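Local structure of GphF (Cystobacter violaceus, 6MFC) at residues A41-C46 and G116-P121; D37-L42 and V79-A84. The protein is a GNAT-like decarboxylase that probably removes carbon dioxide from an acyl starter unit when polyketide biosynthesis begins. One frame throughout, in Å; residues are numbered along the deposited sequence.

Contact 1: residues A41-C46 and G116-P121; sequences ALEARC and GLNVDP
Leu42, Arg45 and Cys46 of helix 36-46, the first helix of this GNAT fold, lie over the end of strand 111-119 and the turn after it; the axes of the short helix and strand segments stand 81° apart. Leu42 suits the buried middle: its branched end divides, CD2 resting 4.0 Å from Asn118 CB while CD1 reaches Asp120 CB at 3.9 Å. On one flank, the Asn118 amide crosses the Glu43 carboxylate with the planes 59° apart, and Asn118 ND2 donates to a water 3.1 Å away that returns a weak bond to Glu43 OE2. Each group has a further partner: Glu43 OE2 accepts from Ala53 N and Asn118 OD1 from Trp47 NE1, so an amide that both donates and accepts fits this buried place. Exposed Arg45 suits reaching back to buried Asp120; guanidinium edge meets carboxylate at 40° between planes, and Arg45 NH1 forms a salt bridge to Asp120 OD1 at 2.6 Å. Asp120 OD1 also accepts from Ala122 N, which helps to fix the carboxylate's rotation. Small Cys46 holds SG anti to its carbonyl carbon, turning the sulfur strandward, 3.7 Å from Asn118 CB and 4.1 Å from Pro121 CD.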
loop_
_atom_site.group_PDB
_atom_site.type_symbol
_atom_site.label_atom_id
_atom_site.label_comp_id
_atom_site.label_asym_id
_atom_site.label_seq_id
_atom_site.Cartn_x
_atom_site.Cartn_y
_atom_site.Cartn_z
ATOM N N ALA A 41 -15.575 -2.122 -6.765
ATOM C CA ALA A 41 -16.302 -2.985 -5.840
ATOM C C ALA A 41 -15.375 -3.548 -4.771
ATOM O O ALA A 41 -15.731 -3.586 -3.587
ATOM C CB ALA A 41 -16.986 -4.115 -6.608
ATOM N N LEU A 42 -14.183 -3.997 -5.171
ATOM C CA LEU A 42 -13.202 -4.456 -4.194
ATOM C C LEU A 42 -12.784 -3.321 -3.269
ATOM O O LEU A 42 -12.563 -3.534 -2.071
ATOM C CB LEU A 42 -11.985 -5.040 -4.910
ATOM C CG LEU A 42 -10.833 -5.484 -4.009
ATOM C CD1 LEU A 42 -11.261 -6.650 -3.129
ATOM C CD2 LEU A 42 -9.609 -5.845 -4.834
ATOM N N GLU A 43 -12.683 -2.105 -3.808
ATOM C CA GLU A 43 -12.304 -0.956 -2.992
ATOM C C GLU A 43 -13.358 -0.657 -1.935
ATOM O O GLU A 43 -13.025 -0.240 -0.819
ATOM C CB GLU A 43 -12.075 0.264 -3.887
ATOM C CG GLU A 43 -11.521 1.487 -3.173
ATOM C CD GLU A 43 -10.019 1.422 -2.974
ATOM O OE1 GLU A 43 -9.424 0.350 -3.218
ATOM O OE2 GLU A 43 -9.433 2.450 -2.580
ATOM N N ALA A 44 -14.635 -0.870 -2.262
ATOM C CA ALA A 44 -15.698 -0.550 -1.316
ATOM C C ALA A 44 -15.775 -1.565 -0.183
ATOM O O ALA A 44 -16.162 -1.213 0.937
ATOM C CB ALA A 44 -17.039 -0.459 -2.041
ATOM N N ARG A 45 -15.420 -2.823 -0.453
ATOM C CA ARG A 45 -15.418 -3.841 0.591
ATOM C C ARG A 45 -14.210 -3.716 1.511
ATOM O O ARG A 45 -14.304 -4.056 2.696
ATOM C CB ARG A 45 -15.453 -5.238 -0.032
ATOM C CG ARG A 45 -16.767 -5.587 -0.700
ATOM C CD ARG A 45 -16.672 -6.907 -1.450
ATOM N NE ARG A 45 -17.770 -7.807 -1.113
ATOM C CZ ARG A 45 -17.681 -8.796 -0.229
ATOM N NH1 ARG A 45 -16.538 -9.019 0.406
ATOM N NH2 ARG A 45 -18.732 -9.565 0.019
ATOM N N CYS A 46 -13.077 -3.237 0.995
ATOM C CA CYS A 46 -11.869 -3.198 1.809
ATOM C C CYS A 46 -11.778 -1.938 2.661
ATOM O O CYS A 46 -11.138 -1.961 3.718
ATOM C CB CYS A 46 -10.636 -3.317 0.919
ATOM S SG CYS A 46 -10.530 -4.871 0.004
ATOM N N GLY A 116 -1.373 0.900 -3.324
ATOM C CA GLY A 116 -2.414 0.162 -2.640
ATOM C C GLY A 116 -2.295 -1.338 -2.801
ATOM O O GLY A 116 -1.764 -1.827 -3.802
ATOM N N LEU A 117 -2.777 -2.079 -1.805
ATOM C CA LEU A 117 -2.841 -3.538 -1.860
ATOM C C LEU A 117 -4.106 -3.945 -1.111
ATOM O O LEU A 117 -4.141 -3.915 0.123
ATOM C CB LEU A 117 -1.594 -4.180 -1.260
ATOM C CG LEU A 117 -1.480 -5.707 -1.300
ATOM C CD1 LEU A 117 -0.030 -6.122 -1.487
ATOM C CD2 LEU A 117 -2.041 -6.342 -0.035
ATOM N N ASN A 118 -5.145 -4.303 -1.858
ATOM C CA ASN A 118 -6.438 -4.661 -1.293
ATOM C C ASN A 118 -6.681 -6.151 -1.470
ATOM O O ASN A 118 -6.422 -6.707 -2.543
ATOM C CB ASN A 118 -7.567 -3.866 -1.953
ATOM C CG ASN A 118 -7.407 -2.372 -1.777
ATOM O OD1 ASN A 118 -6.893 -1.906 -0.760
ATOM N ND2 ASN A 118 -7.849 -1.608 -2.771
ATOM N N VAL A 119 -7.163 -6.795 -0.410
ATOM C CA VAL A 119 -7.618 -8.177 -0.453
ATOM C C VAL A 119 -9.006 -8.218 0.168
ATOM O O VAL A 119 -9.230 -7.623 1.229
ATOM C CB VAL A 119 -6.660 -9.128 0.285
ATOM C CG1 VAL A 119 -7.143 -10.565 0.158
ATOM C CG2 VAL A 119 -5.246 -8.985 -0.259
ATOM N N ASP A 120 -9.932 -8.904 -0.497
ATOM C CA ASP A 120 -11.317 -8.928 -0.045
ATOM C C ASP A 120 -11.389 -9.466 1.381
ATOM O O ASP A 120 -10.754 -10.484 1.687
ATOM C CB ASP A 120 -12.165 -9.787 -0.985
ATOM C CG ASP A 120 -13.658 -9.611 -0.757
ATOM O OD1 ASP A 120 -14.138 -9.887 0.363
ATOM O OD2 ASP A 120 -14.357 -9.192 -1.704
ATOM N N PRO A 121 -12.125 -8.808 2.281
ATOM C CA PRO A 121 -12.200 -9.295 3.669
ATOM C C PRO A 121 -12.772 -10.695 3.802
ATOM O O PRO A 121 -12.561 -11.335 4.838
ATOM C CB PRO A 121 -13.100 -8.258 4.355
ATOM C CG PRO A 121 -12.960 -7.027 3.522
ATOM C CD PRO A 121 -12.801 -7.511 2.111
HETATM O O HOH W 1 -6.510 1.193 -3.264
#

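Contact 2: residues D37-L42 and V79-A84; sequences DALCAL and VGATYA
Helix-on-sheet packing in the GNAT fold brings helix 36-46 across strand 77-87, which lies next to strand 111-119 in the mixed sheet. The two short segments cross at 101°, their axes 9.0 Å apart at closest approach, and the side chains that meet are all buried. Ala81 marks the middle. Its methyl points toward the helix and receives two leucines, Leu42 CD2 at 3.6 Å and Leu39 CD2 at 3.8 Å from Ala81 CB; a residue this small lets both branched chains settle close to the strand. The other methyl of Leu42, CD1, reaches the backbone at Val79 O, 3.6 Å away. Here Val79 and Gly80 form a classic beta bulge opposite Leu72, and the side chain of Val79 leaves toward the far face of the sheet, where it meets Phe128 of helix 128-140.

Tyr83 and Leu39 lie alongside one another, running in opposite directions. With CG anti to its carbonyl carbon (chi1 -49°), the tyrosine extends along the sheet surface until its hydroxyl lies against the side of Leu39, OH standing 3.5 Å from Leu39 CB. Leu39 CD1 meets the ring at its edge, 4.2 Å from Tyr83 CE1, while Arg61 makes a cation-pi contact with the same ring. A phenol suits this place because it combines an apolar body with a polar end: Tyr83 OH donates to a water 2.8 Å away, in the ring plane, and that water donates to Leu39 O at 2.9 Å. No direct hydrogen bond joins the two segments, so the chemistry implies a seam held mainly by apolar contact, with the water satisfying the buried phenol and tying it to the helix backbone.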
loop_
_atom_site.group_PDB
_atom_site.type_symbol
_atom_site.label_atom_id
_atom_site.label_comp_id
_atom_site.label_asym_id
_atom_site.label_seq_id
_atom_site.Cartn_x
_atom_site.Cartn_y
_atom_site.Cartn_z
ATOM N N ASP A 37 -14.937 -1.660 -12.796
ATOM C CA ASP A 37 -16.117 -1.857 -11.959
ATOM C C ASP A 37 -15.842 -2.838 -10.829
ATOM O O ASP A 37 -16.383 -2.685 -9.727
ATOM C CB ASP A 37 -17.290 -2.339 -12.809
ATOM C CG ASP A 37 -17.585 -1.413 -13.969
ATOM O OD1 ASP A 37 -16.726 -1.299 -14.868
ATOM O OD2 ASP A 37 -18.675 -0.803 -13.984
ATOM N N ALA A 38 -15.008 -3.847 -11.078
ATOM C CA ALA A 38 -14.630 -4.777 -10.023
ATOM C C ALA A 38 -13.631 -4.147 -9.063
ATOM O O ALA A 38 -13.697 -4.382 -7.851
ATOM C CB ALA A 38 -14.057 -6.058 -10.629
ATOM N N LEU A 39 -12.700 -3.343 -9.585
ATOM C CA LEU A 39 -11.729 -2.679 -8.723
ATOM C C LEU A 39 -12.404 -1.687 -7.784
ATOM O O LEU A 39 -11.968 -1.517 -6.641
ATOM C CB LEU A 39 -10.666 -1.979 -9.571
ATOM C CG LEU A 39 -9.791 -2.892 -10.433
ATOM C CD1 LEU A 39 -8.765 -2.087 -11.219
ATOM C CD2 LEU A 39 -9.112 -3.951 -9.578
ATOM N N CYS A 40 -13.469 -1.029 -8.246
ATOM C CA CYS A 40 -14.239 -0.165 -7.358
ATOM C C CYS A 40 -15.019 -0.983 -6.338
ATOM O O CYS A 40 -15.127 -0.590 -5.170
ATOM C CB CYS A 40 -15.183 0.720 -8.171
ATOM S SG CYS A 40 -14.356 1.944 -9.211
ATOM N N ALA A 41 -15.575 -2.122 -6.765
ATOM C CA ALA A 41 -16.302 -2.985 -5.840
ATOM C C ALA A 41 -15.375 -3.548 -4.771
ATOM O O ALA A 41 -15.731 -3.586 -3.587
ATOM C CB ALA A 41 -16.986 -4.115 -6.608
ATOM N N LEU A 42 -14.183 -3.997 -5.171
ATOM C CA LEU A 42 -13.202 -4.456 -4.194
ATOM C C LEU A 42 -12.784 -3.321 -3.269
ATOM O O LEU A 42 -12.563 -3.534 -2.071
ATOM C CB LEU A 42 -11.985 -5.040 -4.910
ATOM C CG LEU A 42 -10.833 -5.484 -4.009
ATOM C CD1 LEU A 42 -11.261 -6.650 -3.129
ATOM C CD2 LEU A 42 -9.609 -5.845 -4.834
ATOM N N VAL A 79 -10.567 -10.733 -6.138
ATOM C CA VAL A 79 -10.514 -10.613 -4.684
ATOM C C VAL A 79 -9.270 -9.877 -4.204
ATOM O O VAL A 79 -9.176 -9.565 -3.007
ATOM C CB VAL A 79 -10.594 -11.995 -4.001
ATOM C CG1 VAL A 79 -11.904 -12.679 -4.347
ATOM C CG2 VAL A 79 -9.407 -12.860 -4.405
ATOM N N GLY A 80 -8.321 -9.589 -5.091
ATOM C CA GLY A 80 -7.115 -8.876 -4.716
ATOM C C GLY A 80 -6.615 -7.947 -5.802
ATOM O O GLY A 80 -6.679 -8.280 -6.989
ATOM N N ALA A 81 -6.115 -6.776 -5.411
ATOM C CA ALA A 81 -5.625 -5.783 -6.357
ATOM C C ALA A 81 -4.444 -5.034 -5.757
ATOM O O ALA A 81 -4.472 -4.650 -4.584
ATOM C CB ALA A 81 -6.728 -4.790 -6.745
ATOM N N THR A 82 -3.410 -4.827 -6.570
ATOM C CA THR A 82 -2.228 -4.078 -6.165
ATOM C C THR A 82 -1.927 -3.012 -7.208
ATOM O O THR A 82 -1.890 -3.303 -8.406
ATOM C CB THR A 82 -1.017 -4.999 -5.990
ATOM O OG1 THR A 82 -1.217 -5.839 -4.847
ATOM C CG2 THR A 82 0.244 -4.180 -5.793
ATOM N N TYR A 83 -1.714 -1.781 -6.749
ATOM C CA TYR A 83 -1.365 -0.664 -7.611
ATOM C C TYR A 83 0.041 -0.183 -7.283
ATOM O O TYR A 83 0.473 -0.222 -6.127
ATOM C CB TYR A 83 -2.356 0.489 -7.448
ATOM C CG TYR A 83 -3.803 0.064 -7.523
ATOM C CD1 TYR A 83 -4.476 0.035 -8.737
ATOM C CD2 TYR A 83 -4.498 -0.302 -6.379
ATOM C CE1 TYR A 83 -5.801 -0.349 -8.809
ATOM C CE2 TYR A 83 -5.824 -0.688 -6.441
ATOM C CZ TYR A 83 -6.472 -0.710 -7.659
ATOM O OH TYR A 83 -7.793 -1.094 -7.725
ATOM N N ALA A 84 0.753 0.278 -8.308
ATOM C CA ALA A 84 2.113 0.754 -8.111
ATOM C C ALA A 84 2.498 1.689 -9.247
ATOM O O ALA A 84 1.987 1.576 -10.364
ATOM C CB ALA A 84 3.108 -0.408 -8.019
HETATM O O HOH W 2 -9.292 -1.605 -5.416
#

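How the contacts relate
Contacts 1 and 2 are adjoining parts of one interface, their centres about 6 Å apart. Both begin on helix 36-46, sharing Ala41 and Leu42; contact 2 uses the earlier turns and contact 1 the last ones. Strand 77-87 comes later in the chain, after helix 55-64 and strand 70-74, and strand 111-119 is the next strand, its antiparallel neighbour in the central sheet. Backbone bonds probably stitch the two strand segments together, Asn118 N to Ala81 O at 2.8 Å and Asp120 N to Val79 O at 2.7 Å. One helix therefore spans two adjacent strands, with Leu42 reaching both, and covers this part of the sheet, while helix 128-140 packs against the sheet's other face.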